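PDB 6KRW: protein-tyrosine-phosphatase PTP1 from Arabidopsis thaliana, which removes phosphate from phosphotyrosine in proteins, including the MAP kinase MPK6, and, together with MKP1, modulates plant defence responses. Local coordinates for residues 202-207 against 288-293; 149-154 against 196-201; 14-19 against 263-268; 219-224 against 299-304. All coordinates share one frame; numbering follows the deposited sequence.

In the fold
Contacts 1 and 2 are buried and lie on consecutive chain segments: 196-201 closes the sheet strand 194-200, and the loop segment 202-207 follows it as part of the WPD loop. Contact 3 is partly buried at the helical periphery, and contact 4 is a surface contact. Helix 285-303 serves both contact 1, through Phe-290, and contact 4, near its end. Contacts 1 and 3 are apolar between their segments, aromatic in one and aliphatic in the other, whereas contact 2 combines a buried histidine-tyrosine bond with ring packing and contact 4 relies on a salt bridge. Ile-199 packs on Ile-219 and Leu-223, joining contacts 2 and 4; Leu-267 meets Tyr-292 between contacts 3 and 1.

Contact 1: 202-207 against 288-293; sequences PEWPDH and YFFCYN
Trp-204 gives its indole NE1 to the carbonyl O of Gly-208 in a hydrogen bond, while the far side of the same ring system reaches Phe-290 of helix 285-303. A second polar tie uses the tryptophan backbone: its carbonyl O accepts from NH1 of Arg-243, a residue that by similarity binds the substrate. Across the contact the meeting is purely aromatic. CH2 of Trp-204 lies 4.1 Å from CE2 of Phe-290, and its neighbour CZ2 follows at 4.3 Å from the same CE2. The six-membered ring of the indole and the phenyl ring have centroids 5.4 Å apart and planes inclined at 55°, so they are neither stacked nor set edge-to-face. Phe-290 points across from its helix with CG anti to the backbone N (chi1 -177°), which carries the ring out to the benzo end of the indole. Pro-210 of a loop and Thr-246 of helix 242-259 touch both side chains. Trp-204, Pro-205 and Asp-206 are the signature of the WPD loop of classical tyrosine phosphatases; Asp-206 is inferred to bind substrate, and its OD2 forms a salt bridge with Lys-146. Phe-290 meets the apolar rim of the indole through carbon alone. Such contacts are not directional, consistent with packing that buries the indole while the hydrogen bonds to Gly-208 and Arg-243 add direction.

Contact 2: 149-154 against 196-201; sequences DYFQDE and VLHIQY
His-198 donates from NE2 to the hydroxyl OH of Tyr-150 at 2.8 Å. The N-H...O angle is 149°, with the oxygen near the imidazole plane. The same hydroxyl is hydrogen-bonded to NE2 of His-236, the residue just before the active-site Cys-237. Phe-151 covers the imidazole: CE1 of His-198 stands 3.8 Å above the centre of the phenyl ring, the two planes tilted by 32°. On the other face of that phenyl ring lies OD1 of Asp-149. Gln-200 crosses Phe-151 at about a right angle, its OE1 4.0 Å from CZ of Phe-151, while its amide is held by Arg-180 and by the O of Thr-136. Further out, Asp-149 shapes the loop: its OD1 accepts from N of Phe-151 at 3.1 Å, an Asx turn, and from N of Gln-152 at 2.9 Å, which makes an Asx motif. There Phe-151 holds CG between its backbone N and carbonyl carbon (chi1 56°), which sets the ring against the imidazole of His-198. Since NE2 of His-198 is the donor, it carries the proton, and the buried tyrosine oxygen links this strand to strand 233-236, which leads into the phosphate-binding loop.

Contact 3: 14-19 against 263-268; sequences HQALGV and SALDLA
No ring or amide face takes part where Ala-16 and Val-19 meet Leu-265; every touching group is aliphatic. Helix 7-24, near the N-terminus, packs on the 3-10 turn leading into helix 267-277 of the phosphatase fold. Leu-265 reaches across like a two-pronged fork. Its CD1 lies 3.8 Å from CB of Ala-16, and its CD2 3.7 Å from CG2 of Val-19, with CB of Val-19 at 4.0 Å. The two partners are three residues apart, so they lie on the same flank of the helix, and the valine and leucine side chains cross at about a right angle. A first torsion of -92°, off the usual staggered values, together with chi2 of 59°, places one leucine branch at each partner. Ala-16 is buried and also touches Ile-257 of helix 242-259, which Ala-264 of the turn meets as well; Val-19 stays partly exposed. At Ala-16 the backbones come close, CA of Ala-16 and CA of Leu-265 being 6.3 Å apart. The turn itself is closed by N of Asp-266 bonding to O of Ser-263 at 3.0 Å, and at the N-cap of the following helix OD1 of Asp-266 accepts from the backbone N of Lys-269.

Contact 4: 219-224 against 299-304; sequences ILKRLY and LEDLTA
Lys-221 and Asp-301 form a salt bridge, NZ donating to OD2 at 2.9 Å. The ammonium meets the anti side of that oxygen, 16° out of the carboxylate plane, and the two side chains cross at about a right angle. The lysine chain runs extended until a bend at its last torsion (chi4 -65°) turns NZ toward the aspartate. OD2 of Asp-301 is shared with NH1 of Arg-217, its stronger partner, in a second salt bridge, and NZ of Lys-221 pairs with OE2 of Glu-298. That same glutamate oxygen is hydrogen-bonded to OH of Tyr-224, so alternating charges and a phenol probably steady one another along this surface. Beside this network Tyr-224 and Leu-302 approach from opposite directions. The hydroxyl end meets the leucine fork, OH being 3.8 Å from CD1 and 4.0 Å from CD2 of Leu-302. One face of the tyrosine ring is met by O of Leu-220, 3.6 Å above the plane and toward the rim. Leu-3 of the N-terminal loop touches both Tyr-224 and Leu-302. Helix 242-259 meets this end of helix 214-223, His-251 touching Leu-220 and Ile-254 touching Tyr-224, while helix 7-24 packs against helix 285-303 at Leu-299 and Thr-303, and strand 131-134 receives Leu-223.

Contact 1: 202-207 against 288-293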
loop_
_atom_site.group_PDB
_atom_site.type_symbol
_atom_site.label_atom_id
_atom_site.label_comp_id
_atom_site.label_asym_id
_atom_site.label_seq_id
_atom_site.Cartn_x
_atom_site.Cartn_y
_atom_site.Cartn_z
ATOM N N PRO A 202 4.987 -6.359 11.411
ATOM C CA PRO A 202 4.416 -7.739 11.724
ATOM C C PRO A 202 3.282 -7.803 12.762
ATOM O O PRO A 202 2.784 -8.881 13.002
ATOM C CB PRO A 202 5.682 -8.451 12.245
ATOM C CG PRO A 202 6.417 -7.354 12.989
ATOM C CD PRO A 202 6.226 -6.112 12.149
ATOM N N GLU A 203 2.762 -6.639 13.172
ATOM C CA GLU A 203 1.749 -6.721 14.262
ATOM C C GLU A 203 0.406 -6.211 13.755
ATOM O O GLU A 203 -0.366 -5.643 14.520
ATOM C CB GLU A 203 2.239 -5.980 15.494
ATOM C CG GLU A 203 3.418 -6.684 16.159
ATOM C CD GLU A 203 3.259 -8.190 16.370
ATOM O OE1 GLU A 203 4.198 -8.934 16.011
ATOM O OE2 GLU A 203 2.215 -8.636 16.915
ATOM N N TRP A 204 0.126 -6.480 12.493
ATOM C CA TRP A 204 -1.211 -6.165 11.936
ATOM C C TRP A 204 -1.800 -7.476 11.439
ATOM O O TRP A 204 -1.458 -7.945 10.353
ATOM C CB TRP A 204 -1.082 -5.138 10.819
ATOM C CG TRP A 204 -2.372 -4.521 10.370
ATOM C CD1 TRP A 204 -3.630 -4.989 10.561
ATOM C CD2 TRP A 204 -2.508 -3.287 9.660
ATOM N NE1 TRP A 204 -4.556 -4.136 10.012
ATOM C CE2 TRP A 204 -3.898 -3.065 9.481
ATOM C CE3 TRP A 204 -1.605 -2.324 9.198
ATOM C CZ2 TRP A 204 -4.404 -1.964 8.802
ATOM C CZ3 TRP A 204 -2.114 -1.226 8.533
ATOM C CH2 TRP A 204 -3.486 -1.051 8.348
ATOM N N PRO A 205 -2.691 -8.103 12.224
ATOM C CA PRO A 205 -3.241 -9.398 11.850
ATOM C C PRO A 205 -4.127 -9.345 10.601
ATOM O O PRO A 205 -4.826 -8.367 10.373
ATOM C CB PRO A 205 -4.058 -9.857 13.066
ATOM C CG PRO A 205 -4.175 -8.641 13.972
ATOM C CD PRO A 205 -3.144 -7.624 13.533
ATOM N N ASP A 206 -4.078 -10.433 9.848
ATOM C CA ASP A 206 -4.881 -10.661 8.635
ATOM C C ASP A 206 -6.358 -10.520 9.038
ATOM O O ASP A 206 -6.790 -11.110 10.037
ATOM C CB ASP A 206 -4.459 -12.011 8.049
ATOM C CG ASP A 206 -5.449 -12.609 7.073
ATOM O OD1 ASP A 206 -6.434 -11.948 6.778
ATOM O OD2 ASP A 206 -5.220 -13.731 6.612
ATOM N N HIS A 207 -7.089 -9.674 8.317
ATOM C CA HIS A 207 -8.536 -9.404 8.520
ATOM C C HIS A 207 -8.785 -8.775 9.896
ATOM O O HIS A 207 -9.904 -8.831 10.370
ATOM C CB HIS A 207 -9.366 -10.651 8.169
ATOM C CG HIS A 207 -9.583 -10.785 6.695
ATOM N ND1 HIS A 207 -9.984 -9.709 5.911
ATOM C CD2 HIS A 207 -9.454 -11.830 5.848
ATOM C CE1 HIS A 207 -10.087 -10.091 4.662
ATOM N NE2 HIS A 207 -9.761 -11.380 4.590
ATOM N N TYR A 288 -12.010 -0.102 8.689
ATOM C CA TYR A 288 -12.554 1.219 8.331
ATOM C C TYR A 288 -12.513 2.142 9.545
ATOM O O TYR A 288 -12.113 3.276 9.432
ATOM C CB TYR A 288 -13.959 1.014 7.751
ATOM C CG TYR A 288 -14.534 2.245 7.110
ATOM C CD1 TYR A 288 -14.037 2.696 5.897
ATOM C CD2 TYR A 288 -15.531 2.969 7.719
ATOM C CE1 TYR A 288 -14.544 3.832 5.298
ATOM C CE2 TYR A 288 -16.065 4.095 7.110
ATOM C CZ TYR A 288 -15.532 4.552 5.921
ATOM O OH TYR A 288 -16.045 5.668 5.290
ATOM N N PHE A 289 -12.880 1.621 10.710
ATOM C CA PHE A 289 -12.780 2.407 11.972
ATOM C C PHE A 289 -11.316 2.780 12.226
ATOM O O PHE A 289 -11.029 3.908 12.657
ATOM C CB PHE A 289 -13.373 1.637 13.157
ATOM C CG PHE A 289 -14.829 1.930 13.384
ATOM C CD1 PHE A 289 -15.224 2.980 14.199
ATOM C CD2 PHE A 289 -15.807 1.160 12.785
ATOM C CE1 PHE A 289 -16.564 3.242 14.415
ATOM C CE2 PHE A 289 -17.154 1.450 12.978
ATOM C CZ PHE A 289 -17.530 2.474 13.809
ATOM N N PHE A 290 -10.406 1.844 11.981
ATOM C CA PHE A 290 -8.962 2.103 12.226
ATOM C C PHE A 290 -8.486 3.254 11.333
ATOM O O PHE A 290 -7.691 4.069 11.767
ATOM C CB PHE A 290 -8.159 0.821 12.027
ATOM C CG PHE A 290 -6.687 0.956 12.318
ATOM C CD1 PHE A 290 -6.210 0.881 13.620
ATOM C CD2 PHE A 290 -5.771 1.156 11.306
ATOM C CE1 PHE A 290 -4.852 1.016 13.880
ATOM C CE2 PHE A 290 -4.415 1.288 11.565
ATOM C CZ PHE A 290 -3.953 1.214 12.868
ATOM N N CYS A 291 -8.998 3.328 10.087
ATOM C CA CYS A 291 -8.670 4.461 9.185
ATOM C C CYS A 291 -9.033 5.765 9.890
ATOM O O CYS A 291 -8.239 6.669 9.948
ATOM C CB CYS A 291 -9.498 4.453 7.898
ATOM S SG CYS A 291 -9.058 3.186 6.703
ATOM N N TYR A 292 -10.263 5.850 10.403
ATOM C CA TYR A 292 -10.725 7.098 11.051
ATOM C C TYR A 292 -9.839 7.408 12.265
ATOM O O TYR A 292 -9.409 8.539 12.425
ATOM C CB TYR A 292 -12.174 6.971 11.493
ATOM C CG TYR A 292 -13.177 7.441 10.470
ATOM C CD1 TYR A 292 -13.472 8.782 10.368
ATOM C CD2 TYR A 292 -13.831 6.555 9.636
ATOM C CE1 TYR A 292 -14.384 9.251 9.450
ATOM C CE2 TYR A 292 -14.760 7.011 8.713
ATOM C CZ TYR A 292 -15.026 8.357 8.623
ATOM O OH TYR A 292 -15.933 8.875 7.717
ATOM N N ASN A 293 -9.561 6.393 13.086
ATOM C CA ASN A 293 -8.786 6.614 14.333
ATOM C C ASN A 293 -7.380 7.079 13.967
ATOM O O ASN A 293 -6.887 8.018 14.609
ATOM C CB ASN A 293 -8.787 5.339 15.166
ATOM C CG ASN A 293 -10.112 5.102 15.848
ATOM O OD1 ASN A 293 -10.740 6.037 16.309
ATOM N ND2 ASN A 293 -10.513 3.854 15.979
#

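Contact 2: 149-154 against 196-201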
loop_
_atom_site.group_PDB
_atom_site.type_symbol
_atom_site.label_atom_id
_atom_site.label_comp_id
_atom_site.label_asym_id
_atom_site.label_seq_id
_atom_site.Cartn_x
_atom_site.Cartn_y
_atom_site.Cartn_z
ATOM N N ASP A 149 9.440 -14.993 1.125
ATOM C CA ASP A 149 10.639 -14.209 1.503
ATOM C C ASP A 149 11.373 -13.748 0.242
ATOM O O ASP A 149 12.132 -14.513 -0.344
ATOM C CB ASP A 149 11.563 -15.023 2.415
ATOM C CG ASP A 149 12.800 -14.270 2.861
ATOM O OD1 ASP A 149 13.045 -13.169 2.350
ATOM O OD2 ASP A 149 13.556 -14.842 3.702
ATOM N N TYR A 150 11.087 -12.527 -0.187
ATOM C CA TYR A 150 11.710 -11.952 -1.394
ATOM C C TYR A 150 12.783 -10.948 -1.002
ATOM O O TYR A 150 13.305 -10.316 -1.907
ATOM C CB TYR A 150 10.605 -11.292 -2.242
ATOM C CG TYR A 150 9.897 -10.113 -1.597
ATOM C CD1 TYR A 150 10.403 -8.834 -1.700
ATOM C CD2 TYR A 150 8.774 -10.298 -0.805
ATOM C CE1 TYR A 150 9.805 -7.768 -1.045
ATOM C CE2 TYR A 150 8.169 -9.247 -0.130
ATOM C CZ TYR A 150 8.694 -7.978 -0.249
ATOM O OH TYR A 150 8.159 -6.905 0.399
ATOM N N PHE A 151 13.191 -10.872 0.277
ATOM C CA PHE A 151 14.056 -9.721 0.653
ATOM C C PHE A 151 15.167 -10.069 1.655
ATOM O O PHE A 151 16.099 -9.254 1.776
ATOM C CB PHE A 151 13.209 -8.569 1.187
ATOM C CG PHE A 151 12.325 -8.957 2.344
ATOM C CD1 PHE A 151 11.032 -9.394 2.110
ATOM C CD2 PHE A 151 12.764 -8.863 3.655
ATOM C CE1 PHE A 151 10.194 -9.754 3.153
ATOM C CE2 PHE A 151 11.922 -9.212 4.695
ATOM C CZ PHE A 151 10.650 -9.679 4.454
ATOM N N GLN A 152 15.118 -11.187 2.367
ATOM C CA GLN A 152 16.166 -11.474 3.374
ATOM C C GLN A 152 17.370 -12.101 2.677
ATOM O O GLN A 152 17.183 -12.983 1.844
ATOM C CB GLN A 152 15.592 -12.377 4.456
ATOM C CG GLN A 152 14.499 -11.706 5.281
ATOM C CD GLN A 152 14.143 -12.515 6.504
ATOM O OE1 GLN A 152 14.477 -12.147 7.632
ATOM N NE2 GLN A 152 13.489 -13.646 6.284
ATOM N N ASP A 153 18.576 -11.650 3.014
ATOM C CA ASP A 153 19.823 -12.151 2.373
ATOM C C ASP A 153 20.829 -12.562 3.454
ATOM O O ASP A 153 22.041 -12.280 3.291
ATOM C CB ASP A 153 20.388 -11.114 1.399
ATOM C CG ASP A 153 21.067 -9.928 2.069
ATOM O OD1 ASP A 153 20.730 -9.629 3.232
ATOM O OD2 ASP A 153 21.934 -9.312 1.422
ATOM N N GLU A 154 20.361 -13.238 4.503
ATOM C CA GLU A 154 21.264 -13.646 5.612
ATOM C C GLU A 154 22.249 -14.711 5.122
ATOM O O GLU A 154 23.372 -14.736 5.635
ATOM C CB GLU A 154 20.461 -14.118 6.821
ATOM C CG GLU A 154 19.320 -13.171 7.164
ATOM C CD GLU A 154 19.290 -12.704 8.609
ATOM O OE1 GLU A 154 18.644 -11.670 8.885
ATOM O OE2 GLU A 154 19.924 -13.365 9.454
ATOM N N VAL A 196 16.194 0.966 -2.384
ATOM C CA VAL A 196 14.777 0.853 -1.980
ATOM C C VAL A 196 14.714 0.730 -0.467
ATOM O O VAL A 196 15.365 -0.181 0.074
ATOM C CB VAL A 196 14.129 -0.363 -2.653
ATOM C CG1 VAL A 196 12.686 -0.502 -2.202
ATOM C CG2 VAL A 196 14.249 -0.279 -4.171
ATOM N N LEU A 197 13.939 1.596 0.176
ATOM C CA LEU A 197 13.657 1.420 1.627
ATOM C C LEU A 197 12.449 0.500 1.801
ATOM O O LEU A 197 11.344 0.805 1.283
ATOM C CB LEU A 197 13.411 2.761 2.318
ATOM C CG LEU A 197 13.168 2.657 3.829
ATOM C CD1 LEU A 197 14.392 2.117 4.558
ATOM C CD2 LEU A 197 12.749 4.010 4.384
ATOM N N HIS A 198 12.679 -0.618 2.460
ATOM C CA HIS A 198 11.673 -1.641 2.803
ATOM C C HIS A 198 11.259 -1.452 4.249
ATOM O O HIS A 198 12.130 -1.490 5.149
ATOM C CB HIS A 198 12.210 -3.022 2.487
ATOM C CG HIS A 198 11.257 -4.150 2.636
ATOM N ND1 HIS A 198 11.004 -4.783 3.834
ATOM C CD2 HIS A 198 10.520 -4.796 1.697
ATOM C CE1 HIS A 198 10.182 -5.793 3.649
ATOM N NE2 HIS A 198 9.833 -5.798 2.324
ATOM N N ILE A 199 9.971 -1.267 4.471
ATOM C CA ILE A 199 9.392 -1.067 5.822
ATOM C C ILE A 199 8.442 -2.219 6.096
ATOM O O ILE A 199 7.431 -2.329 5.400
ATOM C CB ILE A 199 8.711 0.308 5.951
ATOM C CG1 ILE A 199 9.631 1.453 5.538
ATOM C CG2 ILE A 199 8.173 0.506 7.348
ATOM C CD1 ILE A 199 8.941 2.808 5.498
ATOM N N GLN A 200 8.751 -3.035 7.093
ATOM C CA GLN A 200 7.883 -4.163 7.473
ATOM C C GLN A 200 7.248 -3.926 8.844
ATOM O O GLN A 200 7.993 -3.602 9.790
ATOM C CB GLN A 200 8.639 -5.487 7.456
ATOM C CG GLN A 200 7.714 -6.641 7.815
ATOM C CD GLN A 200 8.368 -7.993 7.914
ATOM O OE1 GLN A 200 9.591 -8.116 7.975
ATOM N NE2 GLN A 200 7.533 -9.013 7.985
ATOM N N TYR A 201 5.947 -4.167 8.945
ATOM C CA TYR A 201 5.132 -4.074 10.175
ATOM C C TYR A 201 4.484 -5.443 10.474
ATOM O O TYR A 201 3.502 -5.789 9.851
ATOM C CB TYR A 201 4.098 -2.963 10.042
ATOM C CG TYR A 201 3.251 -2.774 11.265
ATOM C CD1 TYR A 201 3.787 -2.911 12.543
ATOM C CD2 TYR A 201 1.924 -2.427 11.161
ATOM C CE1 TYR A 201 3.007 -2.734 13.679
ATOM C CE2 TYR A 201 1.135 -2.233 12.278
ATOM C CZ TYR A 201 1.674 -2.373 13.541
ATOM O OH TYR A 201 0.864 -2.176 14.617
#

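Contact 3: 14-19 against 263-268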
loop_
_atom_site.group_PDB
_atom_site.type_symbol
_atom_site.label_atom_id
_atom_site.label_comp_id
_atom_site.label_asym_id
_atom_site.label_seq_id
_atom_site.Cartn_x
_atom_site.Cartn_y
_atom_site.Cartn_z
ATOM N N HIS A 14 -6.959 21.620 10.989
ATOM C CA HIS A 14 -7.941 21.899 12.064
ATOM C C HIS A 14 -9.353 21.612 11.558
ATOM O O HIS A 14 -10.145 20.968 12.254
ATOM C CB HIS A 14 -7.800 23.339 12.573
ATOM C CG HIS A 14 -6.682 23.519 13.540
ATOM N ND1 HIS A 14 -6.730 23.012 14.822
ATOM C CD2 HIS A 14 -5.497 24.144 13.418
ATOM C CE1 HIS A 14 -5.612 23.317 15.454
ATOM N NE2 HIS A 14 -4.846 24.013 14.610
ATOM N N GLN A 15 -9.651 22.070 10.354
ATOM C CA GLN A 15 -10.990 21.854 9.759
ATOM C C GLN A 15 -11.241 20.359 9.611
ATOM O O GLN A 15 -12.315 19.883 10.025
ATOM C CB GLN A 15 -11.055 22.570 8.415
ATOM C CG GLN A 15 -11.138 24.081 8.553
ATOM C CD GLN A 15 -10.751 24.774 7.268
ATOM O OE1 GLN A 15 -10.563 24.132 6.236
ATOM N NE2 GLN A 15 -10.583 26.083 7.339
ATOM N N ALA A 16 -10.271 19.630 9.070
ATOM C CA ALA A 16 -10.411 18.167 8.918
ATOM C C ALA A 16 -10.533 17.506 10.291
ATOM O O ALA A 16 -11.325 16.580 10.440
ATOM C CB ALA A 16 -9.256 17.601 8.151
ATOM N N LEU A 17 -9.728 17.948 11.257
ATOM C CA LEU A 17 -9.753 17.283 12.584
ATOM C C LEU A 17 -11.156 17.391 13.183
ATOM O O LEU A 17 -11.658 16.408 13.746
ATOM C CB LEU A 17 -8.714 17.930 13.498
ATOM C CG LEU A 17 -8.636 17.356 14.912
ATOM C CD1 LEU A 17 -8.457 15.848 14.928
ATOM C CD2 LEU A 17 -7.511 18.020 15.693
ATOM N N GLY A 18 -11.775 18.559 13.119
ATOM C CA GLY A 18 -13.120 18.710 13.694
ATOM C C GLY A 18 -14.097 17.759 13.035
ATOM O O GLY A 18 -14.963 17.177 13.744
ATOM N N VAL A 19 -13.998 17.597 11.714
ATOM C CA VAL A 19 -14.909 16.677 10.996
ATOM C C VAL A 19 -14.642 15.219 11.368
ATOM O O VAL A 19 -15.589 14.521 11.752
ATOM C CB VAL A 19 -14.820 16.924 9.482
ATOM C CG1 VAL A 19 -15.536 15.816 8.744
ATOM C CG2 VAL A 19 -15.346 18.316 9.138
ATOM N N SER A 263 -12.162 17.142 -0.730
ATOM C CA SER A 263 -12.896 15.866 -0.884
ATOM C C SER A 263 -12.282 14.777 -0.014
ATOM O O SER A 263 -12.974 13.801 0.221
ATOM C CB SER A 263 -12.962 15.412 -2.318
ATOM O OG SER A 263 -11.677 15.095 -2.825
ATOM N N ALA A 264 -11.066 15.006 0.520
ATOM C CA ALA A 264 -10.430 14.003 1.408
ATOM C C ALA A 264 -11.220 13.876 2.719
ATOM O O ALA A 264 -11.044 12.853 3.407
ATOM C CB ALA A 264 -8.993 14.371 1.706
ATOM N N LEU A 265 -12.107 14.826 3.030
ATOM C CA LEU A 265 -12.939 14.699 4.251
ATOM C C LEU A 265 -13.965 13.588 4.092
ATOM O O LEU A 265 -14.513 13.150 5.100
ATOM C CB LEU A 265 -13.600 16.029 4.607
ATOM C CG LEU A 265 -12.788 16.895 5.568
ATOM C CD1 LEU A 265 -11.416 17.234 5.019
ATOM C CD2 LEU A 265 -13.547 18.158 5.897
ATOM N N ASP A 266 -14.234 13.159 2.865
ATOM C CA ASP A 266 -15.200 12.068 2.622
ATOM C C ASP A 266 -14.404 10.778 2.458
ATOM O O ASP A 266 -14.035 10.390 1.342
ATOM C CB ASP A 266 -16.069 12.442 1.427
ATOM C CG ASP A 266 -17.241 11.517 1.193
ATOM O OD1 ASP A 266 -17.257 10.423 1.729
ATOM O OD2 ASP A 266 -18.131 11.901 0.429
ATOM N N LEU A 267 -14.148 10.124 3.596
ATOM C CA LEU A 267 -13.348 8.886 3.538
ATOM C C LEU A 267 -14.109 7.786 2.781
ATOM O O LEU A 267 -13.482 6.972 2.088
ATOM C CB LEU A 267 -12.997 8.433 4.966
ATOM C CG LEU A 267 -12.170 7.162 5.042
ATOM C CD1 LEU A 267 -10.812 7.341 4.400
ATOM C CD2 LEU A 267 -12.016 6.749 6.482
ATOM N N ALA A 268 -15.444 7.763 2.889
ATOM C CA ALA A 268 -16.205 6.727 2.157
ATOM C C ALA A 268 -15.986 6.905 0.645
ATOM O O ALA A 268 -15.822 5.905 -0.063
ATOM C CB ALA A 268 -17.670 6.796 2.491
#

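Contact 4: 219-224 against 299-304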
loop_
_atom_site.group_PDB
_atom_site.type_symbol
_atom_site.label_atom_id
_atom_site.label_comp_id
_atom_site.label_asym_id
_atom_site.label_seq_id
_atom_site.Cartn_x
_atom_site.Cartn_y
_atom_site.Cartn_z
ATOM N N ILE A 219 4.983 4.869 10.048
ATOM C CA ILE A 219 5.275 4.616 8.605
ATOM C C ILE A 219 4.966 5.896 7.821
ATOM O O ILE A 219 5.810 6.351 7.049
ATOM C CB ILE A 219 4.458 3.433 8.076
ATOM C CG1 ILE A 219 4.736 2.139 8.839
ATOM C CG2 ILE A 219 4.662 3.276 6.566
ATOM C CD1 ILE A 219 3.834 0.989 8.470
ATOM N N LEU A 220 3.800 6.491 8.056
ATOM C CA LEU A 220 3.443 7.722 7.309
ATOM C C LEU A 220 4.427 8.844 7.633
ATOM O O LEU A 220 4.867 9.562 6.714
ATOM C CB LEU A 220 2.004 8.116 7.658
ATOM C CG LEU A 220 1.545 9.466 7.113
ATOM C CD1 LEU A 220 1.667 9.499 5.586
ATOM C CD2 LEU A 220 0.108 9.751 7.536
ATOM N N LYS A 221 4.809 8.976 8.906
ATOM C CA LYS A 221 5.744 10.055 9.294
ATOM C C LYS A 221 7.086 9.880 8.575
ATOM O O LYS A 221 7.663 10.906 8.131
ATOM C CB LYS A 221 5.929 10.051 10.802
ATOM C CG LYS A 221 4.703 10.487 11.580
ATOM C CD LYS A 221 4.903 10.385 13.084
ATOM C CE LYS A 221 3.627 10.642 13.864
ATOM N NZ LYS A 221 3.136 12.032 13.691
ATOM N N ARG A 222 7.554 8.643 8.428
ATOM C CA ARG A 222 8.846 8.404 7.726
ATOM C C ARG A 222 8.709 8.698 6.229
ATOM O O ARG A 222 9.699 9.032 5.587
ATOM C CB ARG A 222 9.320 6.975 7.975
ATOM C CG ARG A 222 9.750 6.744 9.416
ATOM C CD ARG A 222 10.193 5.316 9.662
ATOM N NE ARG A 222 10.664 5.178 11.045
ATOM C CZ ARG A 222 11.837 5.578 11.489
ATOM N NH1 ARG A 222 12.144 5.419 12.772
ATOM N NH2 ARG A 222 12.690 6.138 10.650
ATOM N N LEU A 223 7.492 8.607 5.695
ATOM C CA LEU A 223 7.297 8.774 4.231
ATOM C C LEU A 223 6.873 10.198 3.878
ATOM O O LEU A 223 6.842 10.496 2.666
ATOM C CB LEU A 223 6.277 7.750 3.737
ATOM C CG LEU A 223 6.667 6.278 3.909
ATOM C CD1 LEU A 223 5.634 5.378 3.235
ATOM C CD2 LEU A 223 8.074 5.985 3.375
ATOM N N TYR A 224 6.579 11.058 4.852
ATOM C CA TYR A 224 6.241 12.471 4.534
ATOM C C TYR A 224 7.342 13.096 3.671
ATOM O O TYR A 224 7.008 13.919 2.778
ATOM C CB TYR A 224 6.101 13.301 5.808
ATOM C CG TYR A 224 4.803 13.170 6.573
ATOM C CD1 TYR A 224 3.581 13.022 5.940
ATOM C CD2 TYR A 224 4.794 13.269 7.957
ATOM C CE1 TYR A 224 2.399 12.940 6.664
ATOM C CE2 TYR A 224 3.624 13.185 8.693
ATOM C CZ TYR A 224 2.416 13.025 8.044
ATOM O OH TYR A 224 1.261 12.951 8.773
ATOM N N LEU A 299 -3.880 13.840 12.597
ATOM C CA LEU A 299 -4.284 15.269 12.555
ATOM C C LEU A 299 -4.048 15.938 13.920
ATOM O O LEU A 299 -3.708 17.136 13.916
ATOM C CB LEU A 299 -5.747 15.394 12.133
ATOM C CG LEU A 299 -6.029 15.088 10.660
ATOM C CD1 LEU A 299 -7.520 15.033 10.384
ATOM C CD2 LEU A 299 -5.347 16.114 9.753
ATOM N N GLU A 300 -4.177 15.209 15.033
ATOM C CA GLU A 300 -3.866 15.771 16.374
ATOM C C GLU A 300 -2.362 16.049 16.477
ATOM O O GLU A 300 -2.014 17.136 16.984
ATOM C CB GLU A 300 -4.345 14.829 17.470
ATOM C CG GLU A 300 -5.832 14.844 17.652
ATOM C CD GLU A 300 -6.387 13.840 18.650
ATOM O OE1 GLU A 300 -5.622 12.941 19.126
ATOM O OE2 GLU A 300 -7.592 13.984 18.980
ATOM N N ASP A 301 -1.519 15.147 15.971
ATOM C CA ASP A 301 -0.050 15.373 15.949
ATOM C C ASP A 301 0.274 16.587 15.081
ATOM O O ASP A 301 1.073 17.428 15.523
ATOM C CB ASP A 301 0.692 14.163 15.402
ATOM C CG ASP A 301 0.941 13.089 16.431
ATOM O OD1 ASP A 301 0.524 13.274 17.583
ATOM O OD2 ASP A 301 1.548 12.082 16.062
ATOM N N LEU A 302 -0.353 16.686 13.903
ATOM C CA LEU A 302 0.010 17.744 12.924
ATOM C C LEU A 302 -0.387 19.116 13.481
ATOM O O LEU A 302 0.275 20.107 13.128
ATOM C CB LEU A 302 -0.658 17.463 11.574
ATOM C CG LEU A 302 -0.071 16.286 10.794
ATOM C CD1 LEU A 302 -1.027 15.826 9.701
ATOM C CD2 LEU A 302 1.298 16.638 10.217
ATOM N N THR A 303 -1.396 19.169 14.352
ATOM C CA THR A 303 -1.923 20.473 14.838
ATOM C C THR A 303 -1.490 20.736 16.280
ATOM O O THR A 303 -1.920 21.767 16.833
ATOM C CB THR A 303 -3.448 20.521 14.735
ATOM O OG1 THR A 303 -4.001 19.441 15.493
ATOM C CG2 THR A 303 -3.905 20.454 13.296
ATOM N N ALA A 304 -0.700 19.836 16.872
ATOM C CA ALA A 304 -0.351 19.957 18.313
ATOM C C ALA A 304 0.275 21.328 18.589
ATOM O O ALA A 304 1.204 21.737 17.852
ATOM C CB ALA A 304 0.557 18.830 18.732
#